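Local structure of adenylyltransferase and sulfurtransferase uba4 (6YUB) at residues A35-I40 / V127-T132; V153-V158 / V216-E221. The protein probably adenylylates and then thiolates a ubiquitin-like sulfur carrier for tRNA thiolation and molybdenum cofactor synthesis, the adenylylation step belonging to the ThiF-type part present here. All blocks are in the same frame, centred on the assembly; numbering follows the deposited sequence.

Interaction 1: A35-I40 / V127-T132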
# COMPACT_ATOMS: atom_id res chain seq x y z
N ALA B 35 0.96 19.66 -18.88
CA ALA B 35 0.64 19.93 -17.48
C ALA B 35 1.86 20.42 -16.72
O ALA B 35 3.01 20.21 -17.12
CB ALA B 35 0.08 18.67 -16.81
N LYS B 36 1.60 21.09 -15.60
CA LYS B 36 2.64 21.58 -14.70
C LYS B 36 2.28 21.11 -13.29
O LYS B 36 1.27 21.56 -12.73
CB LYS B 36 2.75 23.10 -14.74
CG LYS B 36 2.88 23.69 -16.14
CD LYS B 36 3.11 25.19 -16.06
CE LYS B 36 2.32 25.94 -17.12
NZ LYS B 36 2.53 27.42 -17.04
N VAL B 37 3.10 20.23 -12.73
CA VAL B 37 2.83 19.63 -11.43
C VAL B 37 3.94 20.04 -10.47
O VAL B 37 5.13 19.90 -10.79
CB VAL B 37 2.72 18.10 -11.52
CG1 VAL B 37 2.51 17.49 -10.14
CG2 VAL B 37 1.59 17.71 -12.45
N LEU B 38 3.55 20.53 -9.29
CA LEU B 38 4.48 20.95 -8.25
C LEU B 38 4.57 19.88 -7.18
O LEU B 38 3.55 19.39 -6.70
CB LEU B 38 4.04 22.28 -7.64
CG LEU B 38 4.93 22.87 -6.55
CD1 LEU B 38 6.29 23.26 -7.13
CD2 LEU B 38 4.26 24.07 -5.88
N ILE B 39 5.80 19.53 -6.80
CA ILE B 39 6.06 18.55 -5.75
C ILE B 39 6.77 19.28 -4.63
O ILE B 39 7.93 19.69 -4.79
CB ILE B 39 6.89 17.36 -6.26
CG1 ILE B 39 6.17 16.65 -7.40
CG2 ILE B 39 7.17 16.39 -5.12
CD1 ILE B 39 6.96 15.52 -8.04
N ILE B 40 6.10 19.44 -3.49
CA ILE B 40 6.64 20.16 -2.35
C ILE B 40 7.21 19.12 -1.40
O ILE B 40 6.47 18.42 -0.70
CB ILE B 40 5.58 21.03 -1.67
CG1 ILE B 40 4.83 21.87 -2.71
CG2 ILE B 40 6.23 21.94 -0.64
CD1 ILE B 40 3.68 22.67 -2.15
N VAL B 127 -1.41 21.41 -10.65
CA VAL B 127 -1.75 20.48 -9.59
C VAL B 127 -0.65 20.53 -8.54
O VAL B 127 0.54 20.53 -8.87
CB VAL B 127 -1.93 19.04 -10.12
CG1 VAL B 127 -2.17 18.07 -8.97
CG2 VAL B 127 -3.07 18.99 -11.12
N ILE B 128 -1.05 20.55 -7.27
CA ILE B 128 -0.12 20.67 -6.16
C ILE B 128 -0.09 19.35 -5.41
O ILE B 128 -1.14 18.80 -5.08
CB ILE B 128 -0.50 21.82 -5.20
CG1 ILE B 128 -0.81 23.10 -5.98
CG2 ILE B 128 0.60 22.05 -4.20
CD1 ILE B 128 0.30 23.56 -6.89
N LEU B 129 1.11 18.85 -5.14
CA LEU B 129 1.30 17.67 -4.30
C LEU B 129 2.07 18.10 -3.06
O LEU B 129 3.18 18.64 -3.16
CB LEU B 129 2.04 16.57 -5.05
CG LEU B 129 1.21 15.66 -5.96
CD1 LEU B 129 0.54 16.48 -7.05
CD2 LEU B 129 2.08 14.56 -6.57
N ASP B 130 1.47 17.89 -1.89
CA ASP B 130 2.14 18.15 -0.62
C ASP B 130 2.88 16.89 -0.19
O ASP B 130 2.25 15.91 0.22
CB ASP B 130 1.14 18.59 0.45
CG ASP B 130 1.65 18.35 1.86
OD1 ASP B 130 2.72 18.89 2.21
OD2 ASP B 130 1.00 17.60 2.61
N CYS B 131 4.20 16.90 -0.30
CA CYS B 131 5.05 15.82 0.16
C CYS B 131 5.95 16.24 1.33
O CYS B 131 7.00 15.63 1.56
CB CYS B 131 5.91 15.28 -0.99
SG CYS B 131 4.98 14.78 -2.48
N THR B 132 5.54 17.28 2.07
CA THR B 132 6.38 17.82 3.12
C THR B 132 6.44 16.91 4.34
O THR B 132 7.48 16.86 5.02
CB THR B 132 5.86 19.20 3.55
OG1 THR B 132 4.55 19.06 4.13
CG2 THR B 132 5.78 20.15 2.36

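Interaction 2: V153-V158 / V216-E221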
# COMPACT_ATOMS: atom_id res chain seq x y z
N VAL B 153 -3.15 17.34 -3.79
CA VAL B 153 -2.98 15.94 -3.42
C VAL B 153 -2.01 15.91 -2.25
O VAL B 153 -0.81 16.18 -2.41
CB VAL B 153 -2.48 15.09 -4.59
CG1 VAL B 153 -2.46 13.61 -4.21
CG2 VAL B 153 -3.35 15.32 -5.83
N SER B 154 -2.51 15.59 -1.06
CA SER B 154 -1.73 15.64 0.17
C SER B 154 -1.60 14.26 0.78
O SER B 154 -2.58 13.51 0.86
CB SER B 154 -2.37 16.61 1.17
OG SER B 154 -1.84 16.42 2.47
N ALA B 155 -0.39 13.93 1.22
CA ALA B 155 -0.10 12.66 1.88
C ALA B 155 0.75 12.94 3.12
O ALA B 155 1.33 14.01 3.27
CB ALA B 155 0.64 11.69 0.95
N ALA B 156 0.82 11.95 4.01
CA ALA B 156 1.50 12.15 5.28
C ALA B 156 1.86 10.82 5.91
O ALA B 156 1.30 9.77 5.56
CB ALA B 156 0.64 12.97 6.25
N SER B 157 2.80 10.88 6.84
CA SER B 157 3.10 9.78 7.75
C SER B 157 2.51 10.13 9.11
O SER B 157 2.69 11.25 9.60
CB SER B 157 4.60 9.55 7.88
OG SER B 157 5.16 9.15 6.64
N VAL B 158 1.80 9.18 9.72
CA VAL B 158 1.18 9.39 11.03
C VAL B 158 1.26 8.07 11.79
O VAL B 158 0.61 7.09 11.42
CB VAL B 158 -0.27 9.86 10.92
CG1 VAL B 158 -0.87 10.05 12.31
CG2 VAL B 158 -0.36 11.15 10.12
N VAL B 216 3.73 6.87 -4.42
CA VAL B 216 3.26 6.31 -5.68
C VAL B 216 1.78 6.61 -5.87
O VAL B 216 1.35 7.02 -6.95
CB VAL B 216 3.55 4.80 -5.74
CG1 VAL B 216 2.85 4.17 -6.94
CG2 VAL B 216 5.05 4.54 -5.80
N ALA B 217 0.99 6.44 -4.81
CA ALA B 217 -0.43 6.76 -4.89
C ALA B 217 -0.66 8.22 -5.25
O ALA B 217 -1.57 8.55 -6.02
CB ALA B 217 -1.12 6.42 -3.56
N GLN B 218 0.18 9.12 -4.71
CA GLN B 218 0.05 10.54 -5.04
C GLN B 218 0.24 10.78 -6.53
O GLN B 218 -0.51 11.56 -7.14
CB GLN B 218 1.08 11.35 -4.26
CG GLN B 218 0.64 11.83 -2.92
CD GLN B 218 1.71 12.67 -2.24
OE1 GLN B 218 2.75 12.16 -1.85
NE2 GLN B 218 1.45 13.97 -2.12
N ALA B 219 1.24 10.13 -7.13
CA ALA B 219 1.45 10.28 -8.57
C ALA B 219 0.26 9.73 -9.35
O ALA B 219 -0.21 10.35 -10.30
CB ALA B 219 2.75 9.57 -8.99
N GLY B 220 -0.25 8.57 -8.94
CA GLY B 220 -1.41 8.01 -9.62
C GLY B 220 -2.60 8.95 -9.62
O GLY B 220 -3.36 9.00 -10.59
N GLU B 221 -2.76 9.73 -8.54
CA GLU B 221 -3.88 10.65 -8.48
C GLU B 221 -3.65 11.87 -9.36
O GLU B 221 -4.56 12.30 -10.09
CB GLU B 221 -4.13 11.08 -7.03
CG GLU B 221 -4.66 9.96 -6.16
CD GLU B 221 -5.88 9.29 -6.76
OE1 GLU B 221 -6.92 9.97 -6.93
OE2 GLU B 221 -5.80 8.08 -7.07

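Interaction 1: A35-I40 / V127-T132
Strands 36-40 and 127-130 are neighbouring parallel strands in the Rossmann-like sheet, and Leu38 joins them by accepting from Leu129 N while giving its own N-H to Val127 O. The latter bond, 3.0 Å from Leu38 N to Val127 O, is nearly straight at 173°. Ile40 N repeats the pattern with Leu129 O at 3.0 Å, whereas Val127 N reaches Lys36 O only weakly. Past the last bridge, Cys131 N still holds Ile40 O at 2.8 Å, but with a bent angle of 133°.

Side chains alternate between the two faces. Beside Leu38, Ile128 lies pointing the same way, its CD1 4.0 Å from Leu38 CB; helix 135-148 covers this face. On the other face Val37 CG1 meets Leu129 CD1 at 3.8 Å, under Leu53 of helix 46-56. This is the classical three-layer arrangement of the nucleotide-binding ThiF family: strand 36-40 runs into a glycine-rich turn that includes Gly44, predicted to bind ATP.

At the carboxyl end chi1 of Ile40 (-49°) sets CG1 beside the backbone N and leaves CG2 anti to that N, alongside Thr132 CG2 at 3.5 Å. Asp130 OD1 accepts from the backbone N of Thr132, met from above the carboxylate plane, which makes an Asx turn; Thr132 OG1 adds a second bond to Asp130 OD1, at 2.7 Å and on its syn lone pair.

Interaction 2: V153-V158 / V216-E221
Strand 153-158 and helix 216-221 run almost antiparallel, at 172°, with their axes 8.9 Å apart and Val153 CA nearest to Gln218 CA at 6.4 Å. Gln218 and Val153 carry most of the contact. The Gln218 chain is extended beyond CG (chi2 -178°), which takes the amide past Val153 to Ala155, the two side chains of Val153 and Gln218 sliding by each other in opposite directions. Val153 CG1 rests 3.8 Å from Gln218 CG and also touches Glu221 CB, one turn further along the helix. Next to it the methyl of Ala155 sits against the amide group, with CB 3.5 Å from both CD and OE1 of Gln218.

Gln218 NE2 gives a somewhat bent hydrogen bond, 3.2 Å long, to Val153 O. Val153 O lies in the amide plane of Gln218, yet the donor stands 52° above the carbonyl plane of Val153. The stronger partner of NE2 is Asp130 O, so one buried amide spans two neighbouring strands. Glu221 instead turns its carboxylate to a salt bridge with Lys224, and another protein chain packs against this part of the helix. A helix laid antiparallel along a strand of the sheet is typical of the layered alpha/beta Rossmann-like fold.

The two contacts share one sheet, since strands 127-130 and 152-158 are neighbours in it, and their centres lie about 10 Å apart. Probable backbone hydrogen bonds sew them together, Val153 N to Ile128 O at 2.8 Å and Asp130 N to Val153 O at 2.9 Å. Val153 O therefore serves both a strand neighbour and the helix. Across the same seam Cys131 SG packs on Gln218 OE1 at 3.5 Å, and the carboxylate of Asp130 binds Ser154 OG. Interaction 1 lies beside the predicted ATP site, Thr132 about 4 Å from Asn134 (side chain to side chain), while interaction 2 is a little further off, Ala155 about 7 Å from Asp133.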